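Local atomic coordinates of cytochrome c552 (Thermochromatium tepidum, PDB entry 5ZE8), a protein that probably carries electrons at low potential through five covalently bound c-type hemes in a thermophilic purple sulfur photosynthetic bacterium. Residues A[38-41]-A[42-46]; A[94-97]-A[98-102]; A[200-204]-A[205-209]. All blocks are in the same frame, centred on the assembly; numbering follows the deposited sequence.

Contact 1: residues A[38-41]-A[42-46]; sequences HRVS and SELCA. With HEC (heme c), chain B.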
loop_
_atom_site.group_PDB
_atom_site.type_symbol
_atom_site.label_atom_id
_atom_site.label_comp_id
_atom_site.label_asym_id
_atom_site.label_seq_id
_atom_site.Cartn_x
_atom_site.Cartn_y
_atom_site.Cartn_z
ATOM N N HIS A 38 -18.509 10.346 11.838
ATOM C CA HIS A 38 -17.583 9.194 11.649
ATOM C C HIS A 38 -18.247 7.867 11.760
ATOM O O HIS A 38 -17.620 6.827 11.471
ATOM C CB HIS A 38 -16.371 9.261 12.585
ATOM C CG HIS A 38 -16.638 8.978 14.026
ATOM N ND1 HIS A 38 -17.022 9.981 14.888
ATOM C CD2 HIS A 38 -16.535 7.855 14.765
ATOM C CE1 HIS A 38 -17.170 9.469 16.100
ATOM N NE2 HIS A 38 -16.878 8.176 16.051
ATOM N N ARG A 39 -19.528 7.847 12.202
ATOM C CA ARG A 39 -20.245 6.558 12.214
ATOM C C ARG A 39 -21.283 6.458 11.084
ATOM O O ARG A 39 -22.075 5.470 11.037
ATOM C CB ARG A 39 -20.905 6.326 13.612
ATOM C CG ARG A 39 -20.000 5.681 14.667
ATOM C CD ARG A 39 -20.803 5.185 15.903
ATOM N NE ARG A 39 -20.111 5.663 17.129
ATOM C CZ ARG A 39 -20.596 6.452 18.087
ATOM N NH1 ARG A 39 -21.885 6.881 18.144
ATOM N NH2 ARG A 39 -19.775 6.785 19.079
ATOM N N VAL A 40 -21.277 7.402 10.167
ATOM C CA VAL A 40 -22.109 7.354 8.944
ATOM C C VAL A 40 -21.549 6.345 7.928
ATOM O O VAL A 40 -20.364 6.434 7.505
ATOM C CB VAL A 40 -22.239 8.733 8.300
ATOM C CG1 VAL A 40 -22.974 8.606 6.950
ATOM C CG2 VAL A 40 -23.005 9.648 9.185
ATOM N N SER A 41 -22.390 5.381 7.507
ATOM C CA SER A 41 -21.956 4.329 6.593
ATOM C C SER A 41 -21.697 4.898 5.221
ATOM O O SER A 41 -22.433 5.729 4.680
ATOM C CB SER A 41 -23.051 3.257 6.438
ATOM O OG SER A 41 -22.670 2.293 5.477
ATOM N N SER A 42 -20.727 4.268 4.570
ATOM C CA SER A 42 -20.375 4.606 3.162
ATOM C C SER A 42 -21.582 4.363 2.214
ATOM O O SER A 42 -21.642 4.922 1.085
ATOM C CB SER A 42 -19.142 3.822 2.717
ATOM O OG SER A 42 -18.051 4.053 3.631
ATOM N N GLU A 43 -22.481 3.453 2.619
ATOM C CA GLU A 43 -23.687 3.191 1.856
ATOM C C GLU A 43 -24.545 4.469 1.734
ATOM O O GLU A 43 -25.279 4.608 0.740
ATOM C CB GLU A 43 -24.490 2.028 2.483
ATOM C CG GLU A 43 -23.743 0.741 2.566
ATOM C CD GLU A 43 -23.395 0.146 1.217
ATOM O OE1 GLU A 43 -24.249 0.229 0.313
ATOM O OE2 GLU A 43 -22.273 -0.466 1.064
ATOM N N LEU A 44 -24.545 5.347 2.710
ATOM C CA LEU A 44 -25.296 6.585 2.617
ATOM C C LEU A 44 -24.713 7.467 1.526
ATOM O O LEU A 44 -25.418 7.908 0.648
ATOM C CB LEU A 44 -25.312 7.370 3.942
ATOM C CG LEU A 44 -26.012 8.754 3.743
ATOM C CD1 LEU A 44 -27.462 8.514 3.280
ATOM C CD2 LEU A 44 -25.974 9.627 4.943
ATOM N N CYS A 45 -23.404 7.609 1.484
ATOM C CA CYS A 45 -22.701 8.372 0.488
ATOM C C CYS A 45 -22.950 7.873 -0.895
ATOM O O CYS A 45 -23.054 8.654 -1.822
ATOM C CB CYS A 45 -21.196 8.403 0.809
ATOM S SG CYS A 45 -20.706 8.761 2.493
ATOM N N ALA A 46 -23.099 6.545 -1.072
ATOM C CA ALA A 46 -23.275 5.891 -2.328
ATOM C C ALA A 46 -24.556 6.310 -2.975
ATOM O O ALA A 46 -24.629 6.225 -4.176
ATOM C CB ALA A 46 -23.335 4.390 -2.165
HETATM FE FE HEC B . -21.415 14.456 -1.231
HETATM C CHA HEC B . -19.791 16.692 -3.271
HETATM C CHB HEC B . -18.450 13.621 0.255
HETATM C CHC HEC B . -23.008 12.145 0.752
HETATM C CHD HEC B . -24.389 15.139 -2.758
HETATM N NA HEC B . -19.516 15.075 -1.405
HETATM C C1A HEC B . -19.062 16.026 -2.308
HETATM C C2A HEC B . -17.660 16.227 -2.148
HETATM C C3A HEC B . -17.253 15.338 -1.173
HETATM C C4A HEC B . -18.405 14.639 -0.682
HETATM C CMA HEC B . -15.849 15.174 -0.608
HETATM C CAA HEC B . -16.793 17.122 -2.989
HETATM C CBA HEC B . -16.931 18.626 -2.720
HETATM C CGA HEC B . -15.778 19.250 -3.492
HETATM O O1A HEC B . -15.894 19.453 -4.705
HETATM O O2A HEC B . -14.759 19.694 -2.925
HETATM N NB HEC B . -20.825 13.144 0.240
HETATM C C1B HEC B . -19.547 12.957 0.675
HETATM C C2B HEC B . -19.550 11.936 1.643
HETATM C C3B HEC B . -20.801 11.452 1.811
HETATM C C4B HEC B . -21.614 12.297 0.896
HETATM C CMB HEC B . -18.208 11.473 2.280
HETATM C CAB HEC B . -21.313 10.505 2.858
HETATM C CBB HEC B . -20.958 10.742 4.232
HETATM N NC HEC B . -23.356 13.802 -1.044
HETATM C C1C HEC B . -23.779 12.837 -0.140
HETATM C C2C HEC B . -25.154 12.546 -0.383
HETATM C C3C HEC B . -25.575 13.357 -1.435
HETATM C C4C HEC B . -24.457 14.157 -1.806
HETATM C CMC HEC B . -25.885 11.414 0.316
HETATM C CAC HEC B . -26.915 13.450 -2.124
HETATM C CBC HEC B . -28.087 13.395 -1.408
HETATM N ND HEC B . -21.938 15.624 -2.673
HETATM C C1D HEC B . -23.229 15.774 -3.157
HETATM C C2D HEC B . -23.235 16.717 -4.253
HETATM C C3D HEC B . -21.982 17.162 -4.406
HETATM C C4D HEC B . -21.162 16.451 -3.379
HETATM C CMD HEC B . -24.444 17.152 -5.088
HETATM C CAD HEC B . -21.471 18.102 -5.469
HETATM C CBD HEC B . -20.914 17.357 -6.683
HETATM C CGD HEC B . -21.537 16.105 -7.224
HETATM O O1D HEC B . -22.607 16.202 -7.906
HETATM O O2D HEC B . -20.954 14.997 -7.007
HETATM O O HOH W 1 -18.336 6.522 5.276
#
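Val40 and Leu44 meet beside two flat groups, the Ser41 carbonyl and the heme of chain B. Leu44 N approaches Ser41 O from above the carbonyl plane, about 50° out of it. The porphyrin is met at its periphery, where Cys45 SG is bonded to the heme CAB atom at 1.9 Å. This is the N-capped start of a short, weakly bonded helix leading into the first cysteine of a CXXCH heme-binding sequence. Ser41 is the N-cap. Its OG sits anti to the backbone N (chi1 176°), where it can face the beginning of the helix and accept from Glu43 N at 3.1 Å, an ST turn. The carbonyl of the same residue takes Leu44 N at 2.9 Å, which leaves one serine gripping two successive amides of the first turn. Glu123 braces both serines, one carboxylate oxygen hydrogen-bonded to Ser41 OG and the other to Ser42 OG. An acid near the N-terminal end of a helix would probably be stabilised in its charged form. On the apolar side Val40 CG1 rests against Leu44 CD2 at 3.8 Å, the two branches passing at a slant, and the same methyl touches the heme at CBB. A water bridges the two segments, donating to Val40 O and to Ser42 OG at 3.0 Å each.

Contact 2: residues A[94-97]-A[98-102]; sequences GKFP and LCLYC. With HEC (heme c), chain C.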
loop_
_atom_site.group_PDB
_atom_site.type_symbol
_atom_site.label_atom_id
_atom_site.label_comp_id
_atom_site.label_asym_id
_atom_site.label_seq_id
_atom_site.Cartn_x
_atom_site.Cartn_y
_atom_site.Cartn_z
ATOM N N GLY A 94 0.441 -4.900 25.478
ATOM C CA GLY A 94 -0.732 -4.659 26.332
ATOM C C GLY A 94 -1.558 -3.391 26.106
ATOM O O GLY A 94 -2.427 -3.056 26.914
ATOM N N LYS A 95 -1.281 -2.668 25.016
ATOM C CA LYS A 95 -1.940 -1.376 24.724
ATOM C C LYS A 95 -3.094 -1.625 23.737
ATOM O O LYS A 95 -3.152 -2.666 23.110
ATOM C CB LYS A 95 -0.993 -0.395 24.081
ATOM C CG LYS A 95 0.169 0.053 24.996
ATOM C CD LYS A 95 0.898 1.208 24.354
ATOM C CE LYS A 95 2.157 1.551 25.128
ATOM N NZ LYS A 95 3.025 2.373 24.229
ATOM N N PHE A 96 -3.992 -0.683 23.693
ATOM C CA PHE A 96 -5.044 -0.656 22.660
ATOM C C PHE A 96 -4.345 -0.935 21.325
ATOM O O PHE A 96 -3.282 -0.363 21.002
ATOM C CB PHE A 96 -5.734 0.701 22.641
ATOM C CG PHE A 96 -6.894 0.783 21.681
ATOM C CD1 PHE A 96 -8.102 0.349 22.076
ATOM C CD2 PHE A 96 -6.712 1.220 20.393
ATOM C CE1 PHE A 96 -9.198 0.360 21.234
ATOM C CE2 PHE A 96 -7.778 1.262 19.523
ATOM C CZ PHE A 96 -9.003 0.810 19.945
ATOM N N PRO A 97 -4.919 -1.784 20.496
ATOM C CA PRO A 97 -4.161 -2.270 19.328
ATOM C C PRO A 97 -3.823 -1.156 18.320
ATOM O O PRO A 97 -4.751 -0.582 17.663
ATOM C CB PRO A 97 -5.102 -3.296 18.725
ATOM C CG PRO A 97 -6.041 -3.718 19.863
ATOM C CD PRO A 97 -6.203 -2.497 20.642
ATOM N N LEU A 98 -2.530 -0.887 18.102
ATOM C CA LEU A 98 -2.142 0.222 17.284
ATOM C C LEU A 98 -2.555 0.006 15.814
ATOM O O LEU A 98 -2.740 1.001 15.080
ATOM C CB LEU A 98 -0.626 0.516 17.350
ATOM C CG LEU A 98 0.278 -0.476 16.630
ATOM C CD1 LEU A 98 1.672 0.112 16.526
ATOM C CD2 LEU A 98 0.396 -1.900 17.141
ATOM N N CYS A 99 -2.731 -1.267 15.388
ATOM C CA CYS A 99 -3.178 -1.588 14.050
ATOM C C CYS A 99 -4.414 -0.785 13.688
ATOM O O CYS A 99 -4.641 -0.433 12.544
ATOM C CB CYS A 99 -3.483 -3.061 13.921
ATOM S SG CYS A 99 -2.460 -4.221 14.865
ATOM N N LEU A 100 -5.341 -0.629 14.674
ATOM C CA LEU A 100 -6.646 -0.074 14.382
ATOM C C LEU A 100 -6.564 1.397 13.965
ATOM O O LEU A 100 -7.461 1.913 13.310
ATOM C CB LEU A 100 -7.601 -0.312 15.496
ATOM C CG LEU A 100 -7.784 -1.750 15.927
ATOM C CD1 LEU A 100 -8.629 -1.802 17.182
ATOM C CD2 LEU A 100 -8.165 -2.680 14.813
ATOM N N TYR A 101 -5.514 2.128 14.410
ATOM C CA TYR A 101 -5.373 3.509 14.079
ATOM C C TYR A 101 -5.324 3.747 12.584
ATOM O O TYR A 101 -5.708 4.813 12.099
ATOM C CB TYR A 101 -4.167 4.140 14.772
ATOM C CG TYR A 101 -4.120 4.066 16.301
ATOM C CD1 TYR A 101 -5.218 4.375 17.041
ATOM C CD2 TYR A 101 -2.975 3.726 16.911
ATOM C CE1 TYR A 101 -5.162 4.268 18.418
ATOM C CE2 TYR A 101 -2.875 3.692 18.285
ATOM C CZ TYR A 101 -4.025 3.943 18.993
ATOM O OH TYR A 101 -3.990 3.880 20.468
ATOM N N CYS A 102 -4.834 2.774 11.876
ATOM C CA CYS A 102 -4.653 2.798 10.380
ATOM C C CYS A 102 -5.618 1.887 9.663
ATOM O O CYS A 102 -6.118 2.242 8.622
ATOM C CB CYS A 102 -3.238 2.445 9.902
ATOM S SG CYS A 102 -1.990 3.538 10.751
HETATM FE FE HEC C . -0.637 -2.641 8.719
HETATM C CHA HEC C . -0.492 -3.543 5.394
HETATM C CHB HEC C . -0.623 -5.929 9.571
HETATM C CHC HEC C . -0.441 -1.811 11.955
HETATM C CHD HEC C . -0.639 0.638 7.881
HETATM N NA HEC C . -0.549 -4.367 7.778
HETATM C C1A HEC C . -0.514 -4.548 6.358
HETATM C C2A HEC C . -0.286 -5.929 6.027
HETATM C C3A HEC C . -0.291 -6.597 7.178
HETATM C C4A HEC C . -0.434 -5.643 8.232
HETATM C CMA HEC C . -0.091 -8.064 7.392
HETATM C CAA HEC C . -0.252 -6.519 4.668
HETATM C CBA HEC C . -1.722 -6.690 4.195
HETATM C CGA HEC C . -1.956 -7.229 2.820
HETATM O O1A HEC C . -3.125 -7.510 2.361
HETATM O O2A HEC C . -0.993 -7.433 2.010
HETATM N NB HEC C . -0.635 -3.724 10.447
HETATM C C1B HEC C . -0.703 -5.030 10.590
HETATM C C2B HEC C . -0.822 -5.342 11.979
HETATM C C3B HEC C . -0.710 -4.219 12.729
HETATM C C4B HEC C . -0.561 -3.155 11.695
HETATM C CMB HEC C . -0.960 -6.741 12.481
HETATM C CAB HEC C . -0.691 -3.992 14.178
HETATM C CBB HEC C . 0.116 -4.864 14.948
HETATM N NC HEC C . -0.536 -0.932 9.718
HETATM C C1C HEC C . -0.389 -0.734 11.111
HETATM C C2C HEC C . -0.293 0.643 11.450
HETATM C C3C HEC C . -0.417 1.354 10.279
HETATM C C4C HEC C . -0.577 0.347 9.229
HETATM C CMC HEC C . -0.188 1.185 12.828
HETATM C CAC HEC C . -0.396 2.815 10.073
HETATM C CBC HEC C . 0.743 3.483 10.600
HETATM N ND HEC C . -0.647 -1.674 7.024
HETATM C C1D HEC C . -0.685 -0.330 6.831
HETATM C C2D HEC C . -0.642 0.026 5.436
HETATM C C3D HEC C . -0.534 -1.112 4.753
HETATM C C4D HEC C . -0.537 -2.187 5.752
HETATM C CMD HEC C . -0.627 1.421 4.908
HETATM C CAD HEC C . -0.478 -1.282 3.229
HETATM C CBD HEC C . 0.977 -1.355 2.907
HETATM C CGD HEC C . 1.267 -1.605 1.426
HETATM O O1D HEC C . 0.427 -1.523 0.571
HETATM O O2D HEC C . 2.440 -1.981 1.080
HETATM O O HOH W 2 -2.168 2.106 21.551
#
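Phe96, Pro97 and Leu100 form the close-packed half of this turn, which leads into a CXXCH heme-binding helix. The Phe96 ring carries Pro97 CD over one face, offset toward the rim. Leu100 comes in at about a right angle to Phe96, and its CD1 methyl meets Phe96 CZ at 3.8 Å. The Leu100 and Pro97 side chains lie side by side, Leu100 CD1 being 4.1 Å from Pro97 CB. The backbone turns once here, Leu100 N bonding to Pro97 O at 3.0 Å. Helix 105-109 adds to the apolar cluster through Ala108, and Tyr76 of helix 70-79 packs on Pro97 and Leu100.

The Phe96 and Tyr101 rings meet obliquely, planes at 32°, with Phe96 CD2 3.9 Å from Tyr101 CE1. The looser character lies at the outer end of this partly exposed pair, where a water donates to Phe96 O and hydrogen-bonds Tyr101 OH, each at 2.8 Å.

Toward the heme of chain C the contact becomes covalent. Leu98 CG is wedged between its own N and carbonyl carbon (chi1 73°), which sends CD2 against the heme CBB atom at 3.7 Å. Cys99 SG and Cys102 SG are bonded to CAB and CAC, one on each of two neighbouring pyrroles. Two thioethers three residues apart imply a heme that cannot leave without bonds being broken, and is probably held in a set orientation against this segment.

Contact 3: residues A[200-204]-A[205-209]; sequences VELDG and KTIPA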
loop_
_atom_site.group_PDB
_atom_site.type_symbol
_atom_site.label_atom_id
_atom_site.label_comp_id
_atom_site.label_asym_id
_atom_site.label_seq_id
_atom_site.Cartn_x
_atom_site.Cartn_y
_atom_site.Cartn_z
ATOM N N VAL A 200 -31.680 17.182 3.318
ATOM C CA VAL A 200 -32.328 17.240 2.043
ATOM C C VAL A 200 -33.129 15.993 1.842
ATOM O O VAL A 200 -32.945 15.007 2.485
ATOM C CB VAL A 200 -31.351 17.519 0.864
ATOM C CG1 VAL A 200 -30.673 18.880 1.058
ATOM C CG2 VAL A 200 -30.297 16.426 0.681
ATOM N N GLU A 201 -34.125 16.059 0.960
ATOM C CA GLU A 201 -34.862 14.860 0.554
ATOM C C GLU A 201 -34.302 14.299 -0.689
ATOM O O GLU A 201 -34.045 15.041 -1.663
ATOM C CB GLU A 201 -36.333 15.201 0.270
ATOM C CG GLU A 201 -37.031 15.741 1.483
ATOM C CD GLU A 201 -37.166 14.661 2.521
ATOM O OE1 GLU A 201 -36.681 14.855 3.681
ATOM O OE2 GLU A 201 -37.718 13.585 2.135
ATOM N N LEU A 202 -34.107 12.989 -0.717
ATOM C CA LEU A 202 -33.670 12.359 -1.951
ATOM C C LEU A 202 -34.600 11.155 -2.180
ATOM O O LEU A 202 -34.688 10.288 -1.278
ATOM C CB LEU A 202 -32.239 11.843 -1.810
ATOM C CG LEU A 202 -31.681 10.989 -2.941
ATOM C CD1 LEU A 202 -31.304 11.881 -4.085
ATOM C CD2 LEU A 202 -30.450 10.269 -2.405
ATOM N N ASP A 203 -35.310 11.093 -3.310
ATOM C CA ASP A 203 -36.125 9.842 -3.575
ATOM C C ASP A 203 -37.088 9.495 -2.406
ATOM O O ASP A 203 -37.202 8.322 -1.951
ATOM C CB ASP A 203 -35.149 8.650 -3.815
ATOM C CG ASP A 203 -34.743 8.460 -5.290
ATOM O OD1 ASP A 203 -33.884 9.234 -5.792
ATOM O OD2 ASP A 203 -35.253 7.489 -5.946
ATOM N N GLY A 204 -37.722 10.516 -1.843
ATOM C CA GLY A 204 -38.550 10.358 -0.667
ATOM C C GLY A 204 -37.918 10.127 0.704
ATOM O O GLY A 204 -38.631 9.998 1.699
ATOM N N LYS A 205 -36.597 10.011 0.798
ATOM C CA LYS A 205 -35.907 9.634 2.035
ATOM C C LYS A 205 -35.180 10.893 2.543
ATOM O O LYS A 205 -34.656 11.661 1.740
ATOM C CB LYS A 205 -34.902 8.545 1.658
ATOM C CG LYS A 205 -34.304 7.767 2.807
ATOM C CD LYS A 205 -33.626 6.479 2.332
ATOM C CE LYS A 205 -32.333 6.675 1.514
ATOM N NZ LYS A 205 -31.097 6.286 2.266
ATOM N N THR A 206 -35.216 11.176 3.841
ATOM C CA THR A 206 -34.522 12.348 4.346
ATOM C C THR A 206 -33.046 11.945 4.479
ATOM O O THR A 206 -32.732 10.862 5.011
ATOM C CB THR A 206 -35.123 12.932 5.660
ATOM O OG1 THR A 206 -34.535 12.333 6.816
ATOM C CG2 THR A 206 -36.614 12.731 5.696
ATOM N N ILE A 207 -32.200 12.786 3.892
ATOM C CA ILE A 207 -30.726 12.718 4.052
ATOM C C ILE A 207 -30.353 13.747 5.115
ATOM O O ILE A 207 -30.637 14.911 4.976
ATOM C CB ILE A 207 -29.988 13.036 2.736
ATOM C CG1 ILE A 207 -30.499 12.127 1.588
ATOM C CG2 ILE A 207 -28.442 12.941 2.902
ATOM C CD1 ILE A 207 -30.313 10.623 1.766
ATOM N N PRO A 208 -29.670 13.301 6.183
ATOM C CA PRO A 208 -29.333 14.334 7.171
ATOM C C PRO A 208 -28.327 15.374 6.600
ATOM O O PRO A 208 -27.604 15.085 5.592
ATOM C CB PRO A 208 -28.720 13.510 8.259
ATOM C CG PRO A 208 -28.037 12.359 7.556
ATOM C CD PRO A 208 -28.996 12.033 6.433
ATOM N N ALA A 209 -28.238 16.552 7.237
ATOM C CA ALA A 209 -27.198 17.480 6.910
ATOM C C ALA A 209 -25.806 16.776 7.129
ATOM O O ALA A 209 -25.543 16.108 8.147
ATOM C CB ALA A 209 -27.305 18.733 7.753
#
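A beta hairpin with a two-residue loop pairs Val200, Glu201 and Leu202 with Ile207, Thr206 and Lys205. Val200 and Ile207 form a hydrogen-bonded pair, with Ile207 N giving a nearly straight bond to Val200 O at 2.7 Å and Val200 N returning one to Ile207 O in the plane of that carbonyl. Leu202 and Lys205 repeat the pattern at the closed end. There Leu202 N meets Lys205 O at 2.8 Å, again in the carbonyl plane, while Lys205 N reaches Leu202 O from 50° above its plane. The reversal is a type I' turn with Asp203 and Gly204 at its corners, both with positive phi, a turn whose twist suits the shortest hairpins. The strand directions stand 137° apart and so are well twisted from strictly antiparallel.

The two surfaces of the ribbon differ. On one, Ile207 CG1 packs on Leu202 CB at 3.8 Å and Ile207 CB on Val200 CG2 at 4.0 Å; Leu202 and Ile207 both touch a heme. Lys205 leaves the same surface, its chain bent near its end, and its NZ makes a weak hydrogen bond to Asn47. On the other surface Glu201, bent at its second torsion (chi2 -68°), lies side by side with Thr206, the two side chains pointing the same way; the exact placement of the carboxylate is doubtful, since Glu201 OE1 comes implausibly close to the Thr206 CG2 methyl.

In the fold
Each contact closes a very short local loop, and in chain order the three stand in series; none nests in or crosses another. Contact 1 comes first, where the N-terminal loop turns into helix 42-46. Contact 2 follows beyond helix 70-79, at the entry to helix 100-103, about 23 Å from contact 1 between centres and serving a different heme. Contact 3 is the hairpin 200-207, far along the sequence yet back beside the first. Leu44 CD1 meets Ile207 CD1 at 3.9 Å, and Leu44 also packs on Pro208, so the hairpin lies on helix 42-46. Contact 2 touches neither of the others.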